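PDB 4ZGP: cell division cycle protein 123 from Schizosaccharomyces pombe, which acts as an ATP-dependent chaperone that binds the gamma subunit of translation initiation factor eIF2 and lets it assemble with the alpha and beta subunits. Local coordinates for residues V113-N117 with W118-K122; I221-Y224 with E225-S229; F271-S274 with E275-S278. All coordinates share one frame; numbering follows the deposited sequence. Where two conformers were deposited one is given.

Interaction 1. Residues V113-N117 with W118-K122; sequences VPKLN and WSTPK. With ADP (adenosine-5'-diphosphate), chain C.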
ATOM      1  N   VAL A 113      -7.366   5.412  -7.861  1.00 26.55           N
ATOM      2  CA  VAL A 113      -6.695   5.809  -6.630  1.00 23.01           C
ATOM      3  C   VAL A 113      -5.197   5.898  -6.912  1.00 24.65           C
ATOM      4  O   VAL A 113      -4.594   4.922  -7.350  1.00 23.81           O
ATOM      5  CB  VAL A 113      -6.962   4.800  -5.481  1.00 28.57           C
ATOM      6  CG1 VAL A 113      -6.079   5.115  -4.282  1.00 26.96           C
ATOM      7  CG2 VAL A 113      -8.437   4.814  -5.068  1.00 28.17           C
ATOM      8  N   PRO A 114      -4.596   7.080  -6.715  1.00 25.15           N
ATOM      9  CA  PRO A 114      -3.180   7.267  -7.041  1.00 26.44           C
ATOM     10  C   PRO A 114      -2.261   6.918  -5.884  1.00 26.21           C
ATOM     11  O   PRO A 114      -2.689   7.049  -4.741  1.00 28.42           O
ATOM     12  CB  PRO A 114      -3.090   8.757  -7.332  1.00 26.72           C
ATOM     13  CG  PRO A 114      -4.120   9.341  -6.341  1.00 24.04           C
ATOM     14  CD  PRO A 114      -5.242   8.340  -6.310  1.00 26.96           C
ATOM     15  N   LYS A 115      -1.033   6.501  -6.170  1.00 24.92           N
ATOM     16  CA  LYS A 115      -0.006   6.374  -5.112  1.00 22.82           C
ATOM     17  C   LYS A 115       1.368   6.478  -5.780  1.00 30.53           C
ATOM     18  O   LYS A 115       1.455   6.422  -7.008  1.00 25.68           O
ATOM     19  CB  LYS A 115      -0.160   5.052  -4.332  1.00 25.50           C
ATOM     20  CG  LYS A 115       0.066   3.797  -5.166  1.00 25.25           C
ATOM     21  CD  LYS A 115      -0.135   2.488  -4.363  1.00 30.33           C
ATOM     22  CE  LYS A 115       1.070   2.214  -3.458  1.00 31.40           C
ATOM     23  NZ  LYS A 115       0.900   0.993  -2.590  1.00 32.25           N
ATOM     24  N   LEU A 116       2.434   6.678  -5.008  1.00 24.22           N
ATOM     25  CA  LEU A 116       3.768   6.544  -5.585  1.00 25.28           C
ATOM     26  C   LEU A 116       4.264   5.143  -5.242  1.00 24.72           C
ATOM     27  O   LEU A 116       3.457   4.218  -5.130  1.00 25.74           O
ATOM     28  CB  LEU A 116       4.726   7.637  -5.110  1.00 27.57           C
ATOM     29  CG  LEU A 116       4.289   9.085  -5.386  1.00 30.53           C
ATOM     30  CD1 LEU A 116       5.416  10.052  -5.090  1.00 33.73           C
ATOM     31  CD2 LEU A 116       3.765   9.286  -6.819  1.00 27.87           C
ATOM     32  N   ASN A 117       5.577   4.967  -5.112  1.00 24.45           N
ATOM     33  CA  ASN A 117       6.104   3.617  -5.058  1.00 26.82           C
ATOM     34  C   ASN A 117       5.587   2.835  -3.866  1.00 23.11           C
ATOM     35  O   ASN A 117       5.405   1.625  -3.970  1.00 21.97           O
ATOM     36  CB  ASN A 117       7.641   3.607  -5.023  1.00 21.97           C
ATOM     37  CG  ASN A 117       8.281   4.417  -6.165  1.00 27.59           C
ATOM     38  OD1 ASN A 117       7.905   5.568  -6.422  1.00 27.62           O
ATOM     39  ND2 ASN A 117       9.266   3.819  -6.838  1.00 24.08           N
ATOM     40  N   TRP A 118       5.366   3.500  -2.735  1.00 20.70           N
ATOM     41  CA  TRP A 118       4.969   2.734  -1.541  1.00 24.93           C
ATOM     42  C   TRP A 118       3.653   3.162  -0.908  1.00 22.49           C
ATOM     43  O   TRP A 118       2.869   2.300  -0.515  1.00 22.10           O
ATOM     44  CB  TRP A 118       6.042   2.785  -0.448  1.00 23.66           C
ATOM     45  CG  TRP A 118       7.380   2.294  -0.895  1.00 24.79           C
ATOM     46  CD1 TRP A 118       7.835   0.996  -0.894  1.00 19.67           C
ATOM     47  CD2 TRP A 118       8.432   3.091  -1.425  1.00 24.94           C
ATOM     48  NE1 TRP A 118       9.118   0.949  -1.404  1.00 21.08           N
ATOM     49  CE2 TRP A 118       9.513   2.226  -1.718  1.00 23.03           C
ATOM     50  CE3 TRP A 118       8.578   4.466  -1.667  1.00 23.23           C
ATOM     51  CZ2 TRP A 118      10.707   2.685  -2.257  1.00 25.76           C
ATOM     52  CZ3 TRP A 118       9.766   4.921  -2.194  1.00 25.57           C
ATOM     53  CH2 TRP A 118      10.820   4.031  -2.485  1.00 26.93           C
ATOM     54  N   SER A 119       3.416   4.468  -0.799  1.00 26.95           N
ATOM     55  CA  SER A 119       2.357   4.964   0.080  1.00 29.66           C
ATOM     56  C   SER A 119       1.148   5.563  -0.652  1.00 28.01           C
ATOM     57  O   SER A 119       1.289   6.413  -1.524  1.00 33.31           O
ATOM     58  CB  SER A 119       2.932   6.011   1.038  1.00 27.50           C
ATOM     59  OG  SER A 119       4.093   5.523   1.685  1.00 30.98           O
ATOM     60  N   THR A 120      -0.026   5.083  -0.282  1.00 23.73           N
ATOM     61  CA  THR A 120      -1.307   5.629  -0.746  1.00 27.87           C
ATOM     62  C   THR A 120      -1.641   6.842   0.123  1.00 28.42           C
ATOM     63  O   THR A 120      -1.487   6.775   1.339  1.00 30.55           O
ATOM     64  CB  THR A 120      -2.415   4.538  -0.673  1.00 32.71           C
ATOM     65  OG1 THR A 120      -1.997   3.389  -1.433  1.00 31.72           O
ATOM     66  CG2 THR A 120      -3.752   5.028  -1.204  1.00 28.48           C
ATOM     67  N   PRO A 121      -2.084   7.956  -0.499  1.00 27.76           N
ATOM     68  CA  PRO A 121      -2.350   9.209   0.221  1.00 29.05           C
ATOM     69  C   PRO A 121      -3.655   9.158   1.010  1.00 29.40           C
ATOM     70  O   PRO A 121      -4.544  10.005   0.872  1.00 30.84           O
ATOM     71  CB  PRO A 121      -2.401  10.251  -0.912  1.00 29.43           C
ATOM     72  CG  PRO A 121      -2.883   9.497  -2.095  1.00 30.43           C
ATOM     73  CD  PRO A 121      -2.237   8.123  -1.957  1.00 27.61           C
ATOM     74  N   LYS A 122      -3.766   8.146   1.855  1.00 26.66           N
ATOM     75  CA  LYS A 122      -4.973   7.921   2.639  1.00 26.70           C
ATOM     76  C   LYS A 122      -5.141   9.033   3.673  1.00 31.50           C
ATOM     77  O   LYS A 122      -6.230   9.259   4.201  1.00 29.84           O
ATOM     78  CB  LYS A 122      -4.922   6.558   3.331  1.00 33.03           C
ATOM     79  CG  LYS A 122      -3.663   6.346   4.149  1.00 45.51           C
ATOM     80  CD  LYS A 122      -3.733   5.089   5.014  1.00 48.62           C
ATOM     81  CE  LYS A 122      -2.397   4.807   5.704  1.00 50.00           C
ATOM     82  NZ  LYS A 122      -1.353   4.268   4.772  1.00 47.12           N
TER
HETATM   83  PB  ADP C 301      -1.418   1.556   2.430  0.69 45.51           P
HETATM   84  O1B ADP C 301      -0.901   0.127   2.384  0.69 40.65           O
HETATM   85  O2B ADP C 301      -0.343   2.606   2.218  0.69 37.78           O
HETATM   86  O3B ADP C 301      -2.373   1.752   3.590  0.69 37.41           O
HETATM   87  PA  ADP C 301      -3.344   0.747   0.421  0.69 35.58           P
HETATM   88  O1A ADP C 301      -3.277  -0.551   1.186  0.69 42.32           O
HETATM   89  O2A ADP C 301      -3.134   0.823  -1.082  0.69 36.30           O
HETATM   90  O3A ADP C 301      -2.304   1.791   1.086  0.69 44.21           O
HETATM   91  O5' ADP C 301      -4.783   1.386   0.736  0.69 44.51           O
HETATM   92  C5' ADP C 301      -4.966   2.457   1.662  0.69 38.19           C
HETATM   93  C4' ADP C 301      -6.471   2.559   1.843  0.69 41.03           C
HETATM   94  O4' ADP C 301      -7.045   3.164   0.683  0.69 37.77           O
HETATM   95  C3' ADP C 301      -7.088   1.174   1.957  0.69 38.87           C
HETATM   96  O3' ADP C 301      -7.360   0.842   3.323  0.69 41.30           O
HETATM   97  C2' ADP C 301      -8.359   1.237   1.138  0.69 41.25           C
HETATM   98  O2' ADP C 301      -9.504   1.424   1.975  0.69 45.64           O
HETATM   99  C1' ADP C 301      -8.203   2.447   0.241  0.69 36.94           C
HETATM  100  N9  ADP C 301      -7.968   1.953  -1.138  0.69 36.80           N
HETATM  101  C8  ADP C 301      -6.797   1.461  -1.600  0.69 36.24           C
HETATM  102  N7  ADP C 301      -6.910   1.090  -2.905  0.69 39.00           N
HETATM  103  C5  ADP C 301      -8.179   1.348  -3.295  0.69 34.50           C
HETATM  104  C6  ADP C 301      -8.955   1.202  -4.549  0.69 34.40           C
HETATM  105  N6  ADP C 301      -8.356   0.689  -5.654  0.69 32.35           N
HETATM  106  N1  ADP C 301     -10.258   1.593  -4.544  0.69 28.14           N
HETATM  107  C2  ADP C 301     -10.824   2.110  -3.431  0.69 35.16           C
HETATM  108  N3  ADP C 301     -10.178   2.273  -2.257  0.69 37.18           N
HETATM  109  C4  ADP C 301      -8.872   1.918  -2.128  0.69 39.63           C
HETATM  110  O   HOH W   1       0.187   2.026  -0.383  1.00 43.11           O
HETATM  111  O   HOH W   2       3.158   7.802  -2.398  1.00 35.31           O
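Lys115 and Thr120 face each other with their CA atoms 4.6 Å apart where strand 112-115 ends and the chain doubles back, segments 113-117 and 118-121 running 144° apart in direction, measured end to end. This turn, running from the end of the strand into a loop, is part of the nucleotide site of an ATP-grasp protein and lies against the bound ADP. The side chain of Lys115 runs along the returning segment 118-122: CB touches Ser119 O, CD lies against Thr120 OG1, and NZ reaches Trp118 O at 3.1 Å from above the carbonyl plane. The same ammonium group forms a salt bridge with Asp258 and donates to a water that also meets Thr120 OG1. At the bend, CB of Asn117 sits over one face of the Trp118 indole, 3.7 Å from the centroid of its six-membered ring, while NE1 of that ring bonds to the carbonyl of Val29. Val113 places CG2 on the adenine, 3.7 Å from ADP C6, and CG1 on the methyl of Thr120. Thr120 OG1 lies 2.8 Å from ADP O2A. In Lys122 a bend at the last torsion (chi4 -74°) lets NZ donate a hydrogen bond to ADP O3B at 3.0 Å.

Interaction 2. Residues I221-Y224 with E225-S229; sequences IDCY and EKLIS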
ATOM      1  N   ILE A 221     -14.662 -15.877  10.835  1.00 34.90           N
ATOM      2  CA  ILE A 221     -13.221 -15.668  10.930  1.00 31.94           C
ATOM      3  C   ILE A 221     -12.417 -16.843  10.365  1.00 31.39           C
ATOM      4  O   ILE A 221     -11.361 -16.630   9.776  1.00 31.06           O
ATOM      5  CB  ILE A 221     -12.792 -15.350  12.400  1.00 32.38           C
ATOM      6  CG1 ILE A 221     -11.425 -14.654  12.401  1.00 32.10           C
ATOM      7  CG2 ILE A 221     -12.815 -16.582  13.286  1.00 32.63           C
ATOM      8  CD1 ILE A 221     -11.377 -13.415  11.490  1.00 34.98           C
ATOM      9  N   ASP A 222     -12.918 -18.073  10.485  1.00 31.36           N
ATOM     10  CA  ASP A 222     -12.195 -19.222   9.938  1.00 34.58           C
ATOM     11  C   ASP A 222     -12.176 -19.166   8.409  1.00 32.68           C
ATOM     12  O   ASP A 222     -11.183 -19.519   7.769  1.00 31.52           O
ATOM     13  CB  ASP A 222     -12.814 -20.545  10.414  1.00 36.49           C
ATOM     14  CG  ASP A 222     -12.696 -20.736  11.924  1.00 43.79           C
ATOM     15  OD1 ASP A 222     -11.653 -20.363  12.499  1.00 48.07           O
ATOM     16  OD2 ASP A 222     -13.650 -21.257  12.537  1.00 54.40           O
ATOM     17  N   CYS A 223     -13.270 -18.698   7.829  1.00 30.52           N
ATOM     18  CA  CYS A 223     -13.346 -18.519   6.382  1.00 29.57           C
ATOM     19  C   CYS A 223     -12.325 -17.463   5.936  1.00 31.82           C
ATOM     20  O   CYS A 223     -11.561 -17.697   4.993  1.00 28.41           O
ATOM     21  CB  CYS A 223     -14.765 -18.124   5.965  1.00 32.68           C
ATOM     22  SG  CYS A 223     -15.008 -17.969   4.186  1.00 47.00           S
ATOM     23  N   TYR A 224     -12.292 -16.322   6.625  1.00 28.73           N
ATOM     24  CA  TYR A 224     -11.317 -15.277   6.283  1.00 26.88           C
ATOM     25  C   TYR A 224      -9.888 -15.781   6.421  1.00 26.64           C
ATOM     26  O   TYR A 224      -9.052 -15.520   5.557  1.00 24.45           O
ATOM     27  CB  TYR A 224     -11.507 -14.024   7.155  1.00 24.98           C
ATOM     28  CG  TYR A 224     -12.717 -13.211   6.770  1.00 29.10           C
ATOM     29  CD1 TYR A 224     -12.783 -12.585   5.536  1.00 29.60           C
ATOM     30  CD2 TYR A 224     -13.794 -13.058   7.639  1.00 32.52           C
ATOM     31  CE1 TYR A 224     -13.886 -11.841   5.160  1.00 31.09           C
ATOM     32  CE2 TYR A 224     -14.907 -12.308   7.269  1.00 33.39           C
ATOM     33  CZ  TYR A 224     -14.943 -11.703   6.026  1.00 35.35           C
ATOM     34  OH  TYR A 224     -16.033 -10.954   5.627  1.00 32.01           O
ATOM     35  N   GLU A 225      -9.619 -16.513   7.504  1.00 24.58           N
ATOM     36  CA  GLU A 225      -8.289 -17.032   7.753  1.00 29.30           C
ATOM     37  C   GLU A 225      -7.840 -17.953   6.627  1.00 29.03           C
ATOM     38  O   GLU A 225      -6.704 -17.856   6.155  1.00 25.26           O
ATOM     39  CB  GLU A 225      -8.227 -17.770   9.096  1.00 30.28           C
ATOM     40  CG  GLU A 225      -6.854 -18.367   9.372  1.00 28.34           C
ATOM     41  CD  GLU A 225      -6.805 -19.169  10.662  1.00 41.92           C
ATOM     42  OE1 GLU A 225      -5.765 -19.808  10.921  1.00 38.73           O
ATOM     43  OE2 GLU A 225      -7.801 -19.159  11.414  1.00 43.09           O
ATOM     44  N   LYS A 226      -8.737 -18.838   6.191  1.00 27.75           N
ATOM     45  CA  LYS A 226      -8.403 -19.785   5.126  1.00 29.44           C
ATOM     46  C   LYS A 226      -8.106 -19.052   3.825  1.00 24.54           C
ATOM     47  O   LYS A 226      -7.163 -19.393   3.129  1.00 24.92           O
ATOM     48  CB  LYS A 226      -9.542 -20.799   4.913  1.00 28.76           C
ATOM     49  CG  LYS A 226      -9.373 -21.689   3.698  1.00 31.82           C
ATOM     50  CD  LYS A 226      -8.097 -22.524   3.758  1.00 45.59           C
ATOM     51  CE  LYS A 226      -8.153 -23.712   2.790  1.00 52.96           C
ATOM     52  NZ  LYS A 226      -8.663 -23.335   1.438  1.00 52.21           N
ATOM     53  N   LEU A 227      -8.909 -18.051   3.496  1.00 22.69           N
ATOM     54  CA  LEU A 227      -8.663 -17.276   2.274  1.00 24.35           C
ATOM     55  C   LEU A 227      -7.333 -16.494   2.332  1.00 25.46           C
ATOM     56  O   LEU A 227      -6.633 -16.378   1.324  1.00 22.04           O
ATOM     57  CB  LEU A 227      -9.808 -16.312   2.013  1.00 21.75           C
ATOM     58  CG  LEU A 227     -11.137 -16.972   1.647  1.00 32.73           C
ATOM     59  CD1 LEU A 227     -12.233 -15.923   1.508  1.00 33.08           C
ATOM     60  CD2 LEU A 227     -10.999 -17.804   0.373  1.00 36.04           C
ATOM     61  N   ILE A 228      -6.984 -15.980   3.508  1.00 23.85           N
ATOM     62  CA  ILE A 228      -5.712 -15.258   3.684  1.00 24.40           C
ATOM     63  C   ILE A 228      -4.531 -16.222   3.582  1.00 22.56           C
ATOM     64  O   ILE A 228      -3.523 -15.908   2.945  1.00 22.59           O
ATOM     65  CB  ILE A 228      -5.677 -14.501   5.032  1.00 24.00           C
ATOM     66  CG1 ILE A 228      -6.697 -13.348   4.987  1.00 23.23           C
ATOM     67  CG2 ILE A 228      -4.285 -13.949   5.333  1.00 23.96           C
ATOM     68  CD1 ILE A 228      -6.922 -12.604   6.317  1.00 27.02           C
ATOM     69  N   SER A 229      -4.656 -17.379   4.227  1.00 23.31           N
ATOM     70  CA  SER A 229      -3.656 -18.449   4.170  0.54 25.49           C
ATOM     71  C   SER A 229      -3.416 -18.896   2.725  1.00 26.13           C
ATOM     72  O   SER A 229      -2.281 -19.073   2.273  1.00 28.38           O
ATOM     73  CB  SER A 229      -4.128 -19.635   5.026  0.54 27.78           C
ATOM     74  OG  SER A 229      -3.127 -20.616   5.182  0.54 31.12           O
TER
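Glu225 sits one turn after Ile221 and its amide N donates to Ile221 O at 2.9 Å, the first of five consecutive i to i+4 bonds that make residues 221-229 regular alpha-helix. Lys226, Leu227 and Ile228 repeat the bond to Asp222, Cys223 and Tyr224, and Ser229 N closes the series on Glu225 O. The helix lies against the five-stranded sheet of the ATP-grasp fold, with Ile228 buried on strands 202-208 and 243-250 and Tyr224 buried against Ile249 and helix 216-219, whereas Asp222, Cys223 and Lys226 are exposed.

In Glu225, CB rests on the carbonyl oxygens of the previous turn, 3.4 Å from Ile221 O and a little farther from Asp222 O. CG stands anti to the backbone N (chi1 178°) and the chain stays extended, which carries the carboxylate out beside Asp222. There OE2 comes to 4.2 Å from Asp222 OD1, the two carboxylate planes turned 50° apart. Two like charges at this distance probably raise each other's proton affinity somewhat. Elsewhere Glu225 touches Pro286 and Phe206.

Leu227 packs in a similar way against the preceding turn: its CG lies 3.4 Å from Cys223 O, and CD1 comes loosely, at 4.4 Å, to Cys223 SG. Lys226 starts with CB near Asp222 O, but bends away and gives its NZ to Asp230 in a salt bridge. Tyr224 turns its ring from the helix toward Phe194, the two planes meeting at about 50°. On the buried side Ile228 folds back along the helix, CG1 anti to its own carbonyl carbon, with CG1 3.3 Å from Tyr224 O.

Interaction 3. Residues F271-S274 with E275-S278; sequences FSWS and ELES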
ATOM      1  N   PHE A 271      -1.863  -4.784  16.481  1.00 24.94           N
ATOM      2  CA  PHE A 271      -0.667  -5.399  17.068  1.00 28.42           C
ATOM      3  C   PHE A 271       0.408  -4.363  17.354  1.00 31.11           C
ATOM      4  O   PHE A 271       0.552  -3.384  16.625  1.00 29.43           O
ATOM      5  CB  PHE A 271      -0.073  -6.476  16.140  1.00 23.64           C
ATOM      6  CG  PHE A 271      -0.974  -7.638  15.928  1.00 28.22           C
ATOM      7  CD1 PHE A 271      -1.032  -8.668  16.853  1.00 24.22           C
ATOM      8  CD2 PHE A 271      -1.788  -7.701  14.816  1.00 23.98           C
ATOM      9  CE1 PHE A 271      -1.882  -9.739  16.678  1.00 25.15           C
ATOM     10  CE2 PHE A 271      -2.640  -8.778  14.631  1.00 24.78           C
ATOM     11  CZ  PHE A 271      -2.699  -9.799  15.570  1.00 29.34           C
ATOM     12  N   SER A 272       1.183  -4.573  18.413  1.00 28.79           N
ATOM     13  CA  SER A 272       2.382  -3.767  18.590  1.00 26.29           C
ATOM     14  C   SER A 272       3.570  -4.483  17.963  1.00 26.84           C
ATOM     15  O   SER A 272       3.584  -5.708  17.854  1.00 27.78           O
ATOM     16  CB  SER A 272       2.672  -3.524  20.071  1.00 36.22           C
ATOM     17  OG  SER A 272       3.093  -4.738  20.659  1.00 32.88           O
ATOM     18  N   TRP A 273       4.578  -3.718  17.584  1.00 28.25           N
ATOM     19  CA  TRP A 273       5.755  -4.304  16.972  1.00 29.42           C
ATOM     20  C   TRP A 273       6.600  -5.043  18.004  1.00 32.38           C
ATOM     21  O   TRP A 273       7.370  -5.926  17.645  1.00 29.30           O
ATOM     22  CB  TRP A 273       6.557  -3.224  16.238  1.00 32.90           C
ATOM     23  CG  TRP A 273       5.965  -3.035  14.888  1.00 29.98           C
ATOM     24  CD1 TRP A 273       5.123  -2.040  14.493  1.00 28.79           C
ATOM     25  CD2 TRP A 273       6.075  -3.938  13.774  1.00 27.47           C
ATOM     26  NE1 TRP A 273       4.727  -2.248  13.184  1.00 28.54           N
ATOM     27  CE2 TRP A 273       5.300  -3.406  12.723  1.00 27.56           C
ATOM     28  CE3 TRP A 273       6.764  -5.128  13.559  1.00 23.99           C
ATOM     29  CZ2 TRP A 273       5.200  -4.029  11.478  1.00 25.24           C
ATOM     30  CZ3 TRP A 273       6.672  -5.738  12.320  1.00 30.41           C
ATOM     31  CH2 TRP A 273       5.894  -5.184  11.295  1.00 25.71           C
ATOM     32  N   SER A 274       6.433  -4.703  19.280  1.00 33.16           N
ATOM     33  CA  SER A 274       7.088  -5.480  20.321  1.00 38.31           C
ATOM     34  C   SER A 274       6.589  -6.904  20.261  1.00 31.07           C
ATOM     35  O   SER A 274       7.378  -7.841  20.252  1.00 35.53           O
ATOM     36  CB  SER A 274       6.836  -4.886  21.717  1.00 37.16           C
ATOM     37  OG  SER A 274       7.206  -3.524  21.754  1.00 48.86           O
ATOM     38  N   GLU A 275       5.276  -7.098  20.198  1.00 29.78           N
ATOM     39  CA  GLU A 275       4.810  -8.479  20.158  1.00 32.23           C
ATOM     40  C   GLU A 275       5.069  -9.125  18.790  1.00 27.21           C
ATOM     41  O   GLU A 275       5.342 -10.312  18.720  1.00 29.62           O
ATOM     42  CB  GLU A 275       3.329  -8.577  20.542  1.00 38.55           C
ATOM     43  CG  GLU A 275       2.365  -7.889  19.627  1.00 35.07           C
ATOM     44  CD  GLU A 275       0.996  -7.690  20.270  1.00 40.47           C
ATOM     45  OE1 GLU A 275       0.552  -8.577  21.038  1.00 44.60           O
ATOM     46  OE2 GLU A 275       0.370  -6.640  19.998  1.00 37.35           O
ATOM     47  N   LEU A 276       5.014  -8.351  17.709  1.00 29.67           N
ATOM     48  CA  LEU A 276       5.265  -8.940  16.381  1.00 25.09           C
ATOM     49  C   LEU A 276       6.697  -9.438  16.248  1.00 25.02           C
ATOM     50  O   LEU A 276       6.955 -10.498  15.677  1.00 27.19           O
ATOM     51  CB  LEU A 276       4.969  -7.924  15.282  1.00 26.12           C
ATOM     52  CG  LEU A 276       3.488  -7.633  15.052  1.00 22.77           C
ATOM     53  CD1 LEU A 276       3.373  -6.397  14.144  1.00 26.92           C
ATOM     54  CD2 LEU A 276       2.735  -8.839  14.481  1.00 21.97           C
ATOM     55  N   GLU A 277       7.618  -8.653  16.792  1.00 30.69           N
ATOM     56  CA  GLU A 277       9.033  -8.994  16.783  1.00 33.30           C
ATOM     57  C   GLU A 277       9.344 -10.238  17.610  1.00 32.14           C
ATOM     58  O   GLU A 277      10.176 -11.052  17.228  1.00 32.23           O
ATOM     59  CB  GLU A 277       9.836  -7.813  17.303  1.00 36.89           C
ATOM     60  CG  GLU A 277      11.319  -7.991  17.213  1.00 46.13           C
ATOM     61  CD  GLU A 277      12.042  -6.727  17.609  1.00 60.46           C
ATOM     62  OE1 GLU A 277      11.364  -5.699  17.846  1.00 64.43           O
ATOM     63  OE2 GLU A 277      13.282  -6.760  17.683  1.00 65.27           O
ATOM     64  N   SER A 278       8.657 -10.396  18.735  1.00 30.60           N
ATOM     65  CA  SER A 278       8.959 -11.518  19.614  1.00 38.39           C
ATOM     66  C   SER A 278       8.158 -12.757  19.223  1.00 35.27           C
ATOM     67  O   SER A 278       8.527 -13.884  19.565  1.00 33.71           O
ATOM     68  CB  SER A 278       8.708 -11.135  21.077  1.00 35.98           C
ATOM     69  OG  SER A 278       7.346 -10.822  21.290  1.00 45.97           O
TER
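Ser272 marks the point where the extended chain of Phe271 winds into helix 273-278, and the first helical bond runs from Leu276 N to Ser272 O at 3.0 Å, in the carbonyl plane. One residue on, Glu277 N bonds to Trp273 O. Ser274 O takes two donors from Ser278, its N and its OG, which arrive from opposite faces of the carbonyl plane. Around the start of the helix the side chains close a capping box: Ser272 OG accepts from Glu275 N at 3.2 Å, and Glu275 OE2 in turn accepts from Ser272 N at 2.7 Å, nearly straight at 169° and through its anti lone pair. Glu275 CG lies between its own backbone N and carbonyl carbon (chi1 64°), which folds the chain back to the cap, while OE1 forms a salt bridge with Arg289. An alanine at Glu275 is likely to leave the amide of Ser272 without its acceptor and Arg289 without that carboxylate. Leu276 wedges between two rings. Its CG meets Phe271 CB at 3.9 Å, and CD2 comes toward the Phe271 ring. CD1 stands squarely over the Trp273 indole, 3.6 Å from the centroid of the six-membered ring and 8° off its normal. On the same indole, NE1 is bonded to the carbonyl of Thr266.

The contacts come along the chain in the order 1, 2, 3, sharing no residue and not touching. Interaction 1 starts on strand 112-115, an outer strand of the three-stranded antiparallel sheet, and turns into the loop after it, while interactions 2 and 3 lie beside the five-stranded mixed sheet, where Ile221, Glu225, Ile228 and Phe271 rest on strand 202-208. Centres lie about 27 Å apart for the first and second contacts, 25 Å for the first and third, and 22 Å for the second and third. The nucleotide lies between these sheets, as in other ATP-grasp proteins: interaction 1 meets it directly, whereas the side chains of Trp273 and Ile228 stay about 12 and 14 Å from ADP.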